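Local atomic coordinates of 3-isopropylmalate dehydratase small subunit (Campylobacter jejuni, PDB entry 3Q3W), a protein that catalyses, as the small subunit of isopropylmalate isomerase, the interconversion of 2-isopropylmalate and 3-isopropylmalate by way of 2-isopropylmaleate. Residues F7-E18 and L138-S149. Sequence-based numbering, arbitrary orientation.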
ATOM      1  N   PHE A   7      -1.095   3.426 -13.686  1.00 31.96           N
ATOM      2  CA  PHE A   7      -1.483   2.083 -13.232  1.00 30.12           C
ATOM      3  C   PHE A   7      -2.583   1.550 -14.166  1.00 30.72           C
ATOM      4  O   PHE A   7      -3.649   2.138 -14.272  1.00 29.92           O
ATOM      5  CB  PHE A   7      -1.957   2.154 -11.794  1.00 30.09           C
ATOM      6  CG  PHE A   7      -2.110   0.809 -11.106  1.00 30.66           C
ATOM      7  CD1 PHE A   7      -1.465   0.565  -9.928  1.00 25.80           C
ATOM      8  CD2 PHE A   7      -2.980  -0.156 -11.587  1.00 31.41           C
ATOM      9  CE1 PHE A   7      -1.619  -0.620  -9.239  1.00 29.89           C
ATOM     10  CE2 PHE A   7      -3.145  -1.344 -10.913  1.00 32.37           C
ATOM     11  CZ  PHE A   7      -2.447  -1.582  -9.715  1.00 29.91           C
ATOM     12  N   ILE A   8      -2.279   0.476 -14.882  1.00 30.58           N
ATOM     13  CA  ILE A   8      -3.235  -0.190 -15.785  1.00 31.86           C
ATOM     14  C   ILE A   8      -3.389  -1.603 -15.206  1.00 32.22           C
ATOM     15  O   ILE A   8      -4.344  -1.888 -14.510  1.00 30.60           O
ATOM     16  CB  ILE A   8      -2.706  -0.171 -17.225  1.00 32.51           C
ATOM     17  CG1 ILE A   8      -2.480   1.280 -17.672  1.00 33.51           C
ATOM     18  CG2 ILE A   8      -3.692  -0.887 -18.228  1.00 32.66           C
ATOM     19  CD1 ILE A   8      -1.869   1.417 -19.075  1.00 30.42           C
ATOM     20  N   ILE A   9      -2.349  -2.417 -15.393  1.00 33.03           N
ATOM     21  CA  ILE A   9      -2.283  -3.801 -14.917  0.60 33.36           C
ATOM     22  C   ILE A   9      -1.010  -3.879 -14.098  1.00 32.37           C
ATOM     23  O   ILE A   9       0.012  -3.430 -14.557  1.00 31.20           O
ATOM     24  CB  ILE A   9      -2.122  -4.807 -16.087  0.60 35.35           C
ATOM     25  CG1 ILE A   9      -3.174  -4.603 -17.194  0.60 36.58           C
ATOM     26  CG2 ILE A   9      -2.140  -6.246 -15.574  0.60 35.71           C
ATOM     27  CD1 ILE A   9      -4.529  -5.314 -16.994  0.60 38.49           C
ATOM     28  N   HIS A  10      -1.073  -4.434 -12.893  1.00 32.80           N
ATOM     29  CA  HIS A  10       0.134  -4.678 -12.096  1.00 32.16           C
ATOM     30  C   HIS A  10       0.072  -6.050 -11.422  1.00 33.20           C
ATOM     31  O   HIS A  10      -0.925  -6.417 -10.824  1.00 33.21           O
ATOM     32  CB  HIS A  10       0.304  -3.592 -11.034  1.00 29.64           C
ATOM     33  CG  HIS A  10       1.459  -3.822 -10.121  1.00 28.64           C
ATOM     34  ND1 HIS A  10       2.765  -3.590 -10.498  1.00 26.73           N
ATOM     35  CD2 HIS A  10       1.513  -4.313  -8.857  1.00 26.89           C
ATOM     36  CE1 HIS A  10       3.568  -3.909  -9.499  1.00 29.11           C
ATOM     37  NE2 HIS A  10       2.831  -4.364  -8.499  1.00 26.32           N
ATOM     38  N   LYS A  11       1.166  -6.797 -11.512  1.00 34.63           N
ATOM     39  CA  LYS A  11       1.287  -8.089 -10.852  1.00 34.86           C
ATOM     40  C   LYS A  11       2.553  -8.003 -10.017  1.00 33.54           C
ATOM     41  O   LYS A  11       3.595  -7.574 -10.527  1.00 34.37           O
ATOM     42  CB  LYS A  11       1.404  -9.197 -11.888  1.00 36.97           C
ATOM     43  CG  LYS A  11       1.790 -10.566 -11.310  1.00 39.64           C
ATOM     44  CD  LYS A  11       1.646 -11.702 -12.334  1.00 44.67           C
ATOM     45  CE  LYS A  11       2.535 -12.873 -11.964  1.00 47.77           C
ATOM     46  NZ  LYS A  11       2.290 -14.045 -12.856  1.00 50.22           N
ATOM     47  N   GLY A  12       2.452  -8.330  -8.733  1.00 32.34           N
ATOM     48  CA  GLY A  12       3.633  -8.359  -7.863  1.00 30.71           C
ATOM     49  C   GLY A  12       3.382  -9.023  -6.520  1.00 30.14           C
ATOM     50  O   GLY A  12       2.270  -9.464  -6.210  1.00 30.18           O
ATOM     51  N   ILE A  13       4.436  -9.063  -5.733  1.00 26.05           N
ATOM     52  CA  ILE A  13       4.436  -9.671  -4.439  1.00 26.57           C
ATOM     53  C   ILE A  13       3.562  -8.860  -3.491  1.00 25.47           C
ATOM     54  O   ILE A  13       3.742  -7.636  -3.346  1.00 24.48           O
ATOM     55  CB  ILE A  13       5.897  -9.749  -3.910  1.00 25.48           C
ATOM     56  CG1 ILE A  13       6.797 -10.507  -4.893  1.00 28.62           C
ATOM     57  CG2 ILE A  13       5.948 -10.304  -2.471  1.00 27.12           C
ATOM     58  CD1 ILE A  13       6.559 -11.955  -5.015  1.00 29.83           C
ATOM     59  N   ALA A  14       2.581  -9.519  -2.881  1.00 24.91           N
ATOM     60  CA  ALA A  14       1.723  -8.887  -1.890  1.00 24.60           C
ATOM     61  C   ALA A  14       2.100  -9.339  -0.478  1.00 25.83           C
ATOM     62  O   ALA A  14       2.513 -10.498  -0.288  1.00 24.79           O
ATOM     63  CB  ALA A  14       0.314  -9.182  -2.169  1.00 26.38           C
ATOM     64  N   CYS A  15       1.946  -8.419   0.483  1.00 24.58           N
ATOM     65  CA  CYS A  15       2.375  -8.608   1.865  1.00 25.28           C
ATOM     66  C   CYS A  15       1.232  -8.242   2.786  1.00 27.01           C
ATOM     67  O   CYS A  15       0.747  -7.109   2.743  1.00 25.88           O
ATOM     68  CB  CYS A  15       3.576  -7.725   2.226  1.00 23.97           C
ATOM     69  SG  CYS A  15       4.138  -8.033   3.908  1.00 24.36           S
ATOM     70  N   PRO A  16       0.814  -9.183   3.638  1.00 28.47           N
ATOM     71  CA  PRO A  16      -0.281  -8.877   4.528  1.00 30.19           C
ATOM     72  C   PRO A  16       0.195  -8.207   5.800  1.00 30.38           C
ATOM     73  O   PRO A  16       1.185  -8.649   6.393  1.00 31.04           O
ATOM     74  CB  PRO A  16      -0.870 -10.256   4.826  1.00 31.84           C
ATOM     75  CG  PRO A  16       0.287 -11.175   4.745  1.00 31.85           C
ATOM     76  CD  PRO A  16       1.278 -10.576   3.794  1.00 29.11           C
ATOM     77  N   LEU A  17      -0.478  -7.147   6.197  1.00 29.94           N
ATOM     78  CA  LEU A  17      -0.167  -6.454   7.448  1.00 31.34           C
ATOM     79  C   LEU A  17      -1.447  -6.410   8.307  1.00 33.36           C
ATOM     80  O   LEU A  17      -2.302  -5.534   8.156  1.00 32.29           O
ATOM     81  CB  LEU A  17       0.374  -5.037   7.191  1.00 28.68           C
ATOM     82  CG  LEU A  17       1.637  -4.962   6.334  1.00 29.80           C
ATOM     83  CD1 LEU A  17       1.984  -3.441   6.004  1.00 27.51           C
ATOM     84  CD2 LEU A  17       2.816  -5.591   6.975  1.00 29.70           C
ATOM     85  N   GLU A  18      -1.527  -7.351   9.241  1.00 36.16           N
ATOM     86  CA  GLU A  18      -2.750  -7.615   9.992  1.00 39.91           C
ATOM     87  C   GLU A  18      -2.863  -6.643  11.155  1.00 41.57           C
ATOM     88  O   GLU A  18      -2.826  -7.025  12.339  1.00 41.96           O
ATOM     89  CB  GLU A  18      -2.732  -9.063  10.467  1.00 41.91           C
ATOM     90  CG  GLU A  18      -2.822 -10.063   9.316  1.00 42.98           C
ATOM     91  CD  GLU A  18      -2.874 -11.515   9.816  1.00 46.84           C
ATOM     92  OE1 GLU A  18      -3.951 -11.967  10.287  1.00 48.98           O
ATOM     93  OE2 GLU A  18      -1.834 -12.181   9.746  1.00 46.63           O
ATOM     94  N   LEU A 138      -2.704 -15.742   1.478  1.00 39.14           N
ATOM     95  CA  LEU A 138      -1.413 -15.143   1.132  1.00 35.73           C
ATOM     96  C   LEU A 138      -0.325 -15.626   2.076  1.00 34.57           C
ATOM     97  O   LEU A 138       0.819 -15.906   1.679  1.00 31.69           O
ATOM     98  CB  LEU A 138      -1.526 -13.610   1.177  1.00 34.87           C
ATOM     99  CG  LEU A 138      -0.378 -12.773   0.599  1.00 32.17           C
ATOM    100  CD1 LEU A 138       0.052 -13.216  -0.803  1.00 31.54           C
ATOM    101  CD2 LEU A 138      -0.874 -11.337   0.605  1.00 28.90           C
ATOM    102  N   LYS A 139      -0.685 -15.713   3.339  1.00 34.27           N
ATOM    103  CA  LYS A 139       0.233 -16.177   4.336  1.00 34.27           C
ATOM    104  C   LYS A 139       0.593 -17.611   4.125  1.00 35.27           C
ATOM    105  O   LYS A 139       1.777 -17.989   4.227  1.00 33.77           O
ATOM    106  CB  LYS A 139      -0.404 -16.067   5.675  1.00 36.09           C
ATOM    107  CG  LYS A 139      -0.577 -14.660   6.114  1.00 35.90           C
ATOM    108  CD  LYS A 139      -0.940 -14.659   7.568  1.00 40.63           C
ATOM    109  CE  LYS A 139      -2.270 -15.287   7.863  1.00 41.30           C
ATOM    110  NZ  LYS A 139      -2.488 -15.116   9.316  1.00 43.63           N
ATOM    111  N   LYS A 140      -0.436 -18.419   3.858  1.00 36.15           N
ATOM    112  CA  LYS A 140      -0.244 -19.829   3.601  1.00 38.26           C
ATOM    113  C   LYS A 140       0.531 -20.107   2.326  1.00 37.82           C
ATOM    114  O   LYS A 140       1.228 -21.119   2.253  1.00 35.30           O
ATOM    115  CB  LYS A 140      -1.569 -20.567   3.517  1.00 40.91           C
ATOM    116  CG  LYS A 140      -2.289 -20.683   4.831  1.00 43.76           C
ATOM    117  CD  LYS A 140      -3.576 -21.415   4.623  1.00 45.91           C
ATOM    118  CE  LYS A 140      -4.301 -21.624   5.942  1.00 50.51           C
ATOM    119  NZ  LYS A 140      -5.694 -22.098   5.756  1.00 52.76           N
ATOM    120  N   SER A 141       0.432 -19.222   1.333  1.00 36.65           N
ATOM    121  CA  SER A 141       0.937 -19.572  -0.006  1.00 37.83           C
ATOM    122  C   SER A 141       2.442 -19.312  -0.175  1.00 35.70           C
ATOM    123  O   SER A 141       2.993 -18.303   0.321  1.00 33.49           O
ATOM    124  CB  SER A 141       0.151 -18.808  -1.095  1.00 38.64           C
ATOM    125  OG  SER A 141       0.525 -19.254  -2.393  1.00 43.16           O
ATOM    126  N   GLN A 142       3.086 -20.179  -0.937  1.00 35.35           N
ATOM    127  CA  GLN A 142       4.465 -19.935  -1.335  1.00 35.46           C
ATOM    128  C   GLN A 142       4.535 -18.814  -2.358  1.00 33.96           C
ATOM    129  O   GLN A 142       5.456 -18.006  -2.341  1.00 31.66           O
ATOM    130  CB  GLN A 142       5.056 -21.170  -1.972  1.00 38.03           C
ATOM    131  CG  GLN A 142       6.584 -21.140  -2.043  1.00 39.93           C
ATOM    132  CD  GLN A 142       7.200 -22.459  -1.573  1.00 46.14           C
ATOM    133  OE1 GLN A 142       6.536 -23.484  -1.587  1.00 49.28           O
ATOM    134  NE2 GLN A 142       8.459 -22.420  -1.115  1.00 46.03           N
ATOM    135  N   ASP A 143       3.557 -18.765  -3.248  1.00 34.34           N
ATOM    136  CA  ASP A 143       3.544 -17.738  -4.271  1.00 34.91           C
ATOM    137  C   ASP A 143       2.727 -16.553  -3.777  1.00 33.51           C
ATOM    138  O   ASP A 143       1.520 -16.645  -3.522  1.00 33.17           O
ATOM    139  CB  ASP A 143       3.029 -18.290  -5.575  1.00 37.50           C
ATOM    140  CG  ASP A 143       2.931 -17.250  -6.646  1.00 40.13           C
ATOM    141  OD1 ASP A 143       2.929 -16.032  -6.378  1.00 39.00           O
ATOM    142  OD2 ASP A 143       2.813 -17.669  -7.793  1.00 48.20           O
ATOM    143  N   LYS A 144       3.393 -15.409  -3.676  1.00 31.58           N
ATOM    144  CA  LYS A 144       2.807 -14.271  -3.024  1.00 30.04           C
ATOM    145  C   LYS A 144       2.183 -13.271  -4.000  1.00 30.00           C
ATOM    146  O   LYS A 144       1.653 -12.211  -3.575  1.00 28.65           O
ATOM    147  CB  LYS A 144       3.892 -13.559  -2.188  1.00 28.69           C
ATOM    148  CG  LYS A 144       4.572 -14.423  -1.130  1.00 27.91           C
ATOM    149  CD  LYS A 144       3.562 -15.063  -0.191  1.00 26.04           C
ATOM    150  CE  LYS A 144       4.227 -15.532   1.098  1.00 24.58           C
ATOM    151  NZ  LYS A 144       3.366 -16.438   1.904  1.00 29.34           N
ATOM    152  N   ASN A 145       2.279 -13.572  -5.296  1.00 29.33           N
ATOM    153  CA  ASN A 145       1.867 -12.632  -6.327  1.00 27.86           C
ATOM    154  C   ASN A 145       0.371 -12.489  -6.368  1.00 29.66           C
ATOM    155  O   ASN A 145      -0.353 -13.492  -6.286  1.00 27.93           O
ATOM    156  CB  ASN A 145       2.383 -13.083  -7.672  1.00 28.58           C
ATOM    157  CG  ASN A 145       3.834 -12.823  -7.829  1.00 30.43           C
ATOM    158  OD1 ASN A 145       4.233 -11.670  -7.904  1.00 33.89           O
ATOM    159  ND2 ASN A 145       4.657 -13.884  -7.827  1.00 34.16           N
ATOM    160  N   ILE A 146      -0.079 -11.228  -6.436  1.00 30.12           N
ATOM    161  CA  ILE A 146      -1.440 -10.871  -6.730  1.00 31.47           C
ATOM    162  C   ILE A 146      -1.423 -10.065  -8.027  1.00 32.78           C
ATOM    163  O   ILE A 146      -0.467  -9.351  -8.314  1.00 31.96           O
ATOM    164  CB  ILE A 146      -2.094 -10.086  -5.585  1.00 30.18           C
ATOM    165  CG1 ILE A 146      -2.280 -11.014  -4.366  1.00 32.02           C
ATOM    166  CG2 ILE A 146      -3.431  -9.474  -6.068  1.00 32.06           C
ATOM    167  CD1 ILE A 146      -2.798 -10.358  -3.094  1.00 30.43           C
ATOM    168  N   GLU A 147      -2.447 -10.225  -8.860  1.00 36.42           N
ATOM    169  CA  GLU A 147      -2.563  -9.374 -10.058  1.00 37.08           C
ATOM    170  C   GLU A 147      -3.763  -8.444  -9.966  1.00 37.97           C
ATOM    171  O   GLU A 147      -4.807  -8.817  -9.478  1.00 37.92           O
ATOM    172  CB  GLU A 147      -2.619 -10.202 -11.346  1.00 39.32           C
ATOM    173  CG  GLU A 147      -2.393  -9.341 -12.596  1.00 41.91           C
ATOM    174  CD  GLU A 147      -2.107 -10.129 -13.867  1.00 47.71           C
ATOM    175  OE1 GLU A 147      -1.758 -11.320 -13.794  1.00 51.65           O
ATOM    176  OE2 GLU A 147      -2.223  -9.538 -14.958  1.00 50.85           O
ATOM    177  N   ILE A 148      -3.586  -7.202 -10.436  1.00 37.42           N
ATOM    178  CA  ILE A 148      -4.640  -6.185 -10.362  1.00 37.42           C
ATOM    179  C   ILE A 148      -4.773  -5.528 -11.710  1.00 37.79           C
ATOM    180  O   ILE A 148      -3.777  -5.090 -12.261  1.00 38.10           O
ATOM    181  CB  ILE A 148      -4.326  -5.095  -9.357  1.00 35.17           C
ATOM    182  CG1 ILE A 148      -4.142  -5.675  -7.957  1.00 35.52           C
ATOM    183  CG2 ILE A 148      -5.449  -4.018  -9.394  1.00 34.75           C
ATOM    184  CD1 ILE A 148      -3.299  -4.805  -6.985  1.00 31.19           C
ATOM    185  N   SER A 149      -5.996  -5.497 -12.249  1.00 39.40           N
ATOM    186  CA  SER A 149      -6.299  -4.754 -13.457  1.00 38.90           C
ATOM    187  C   SER A 149      -7.178  -3.555 -13.097  1.00 38.39           C
ATOM    188  O   SER A 149      -8.295  -3.711 -12.608  1.00 38.93           O
ATOM    189  CB  SER A 149      -7.038  -5.655 -14.464  1.00 41.24           C
ATOM    190  OG  SER A 149      -7.411  -4.929 -15.630  1.00 41.97           O
TER
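A14 and I146 press together in the apolar core, where strand pairing gives way to helix 128-140, A14 CB lying a tight 3.5 Å from I146 CD1. The same methyl meets L138 near the C-terminal end of that helix: with CG anti to the backbone N (chi1 -169°), L138 sends CD2 to 3.7 Å from A14 CB and also against CD of the P16 ring. A14 O is buried beneath this leucine and has no polar partner. Just before strand 9-17 begins, F7 CE2 comes to 3.8 Å from I148 CG2, while I148 CB sits at the edge of the phenyl ring, in its plane.

An antiparallel ladder joins these apolar patches and illustrates how a mixed sheet changes direction: strand 9-17, within the aconitase C-terminal domain family region, runs parallel to 73-78 on one flank and antiparallel to 145-149 on the other. H10 with I148 and G12 with I146 are hydrogen-bonded pairs, each closed by two backbone bonds. Beyond them A14 N donates to K144 O at 2.9 Å, from above the carbonyl plane. On the face shared with I148, H10 NE2 is hydrogen-bonded to S74 OG.

On the face bearing K11 and E147, the extended lysine lays CD 3.7 Å from E147 OE1, its ammonium farther off. N145 OD1 rests against the G12 backbone, while N145 N donates to D143 OD1, forming an Asx turn that ND2 reinforces. At the far margin K139 bends at chi3 (-65°), bringing NZ to the syn side of E18 OE2, 30° out of the carboxylate plane, in a 3.0 Å salt bridge.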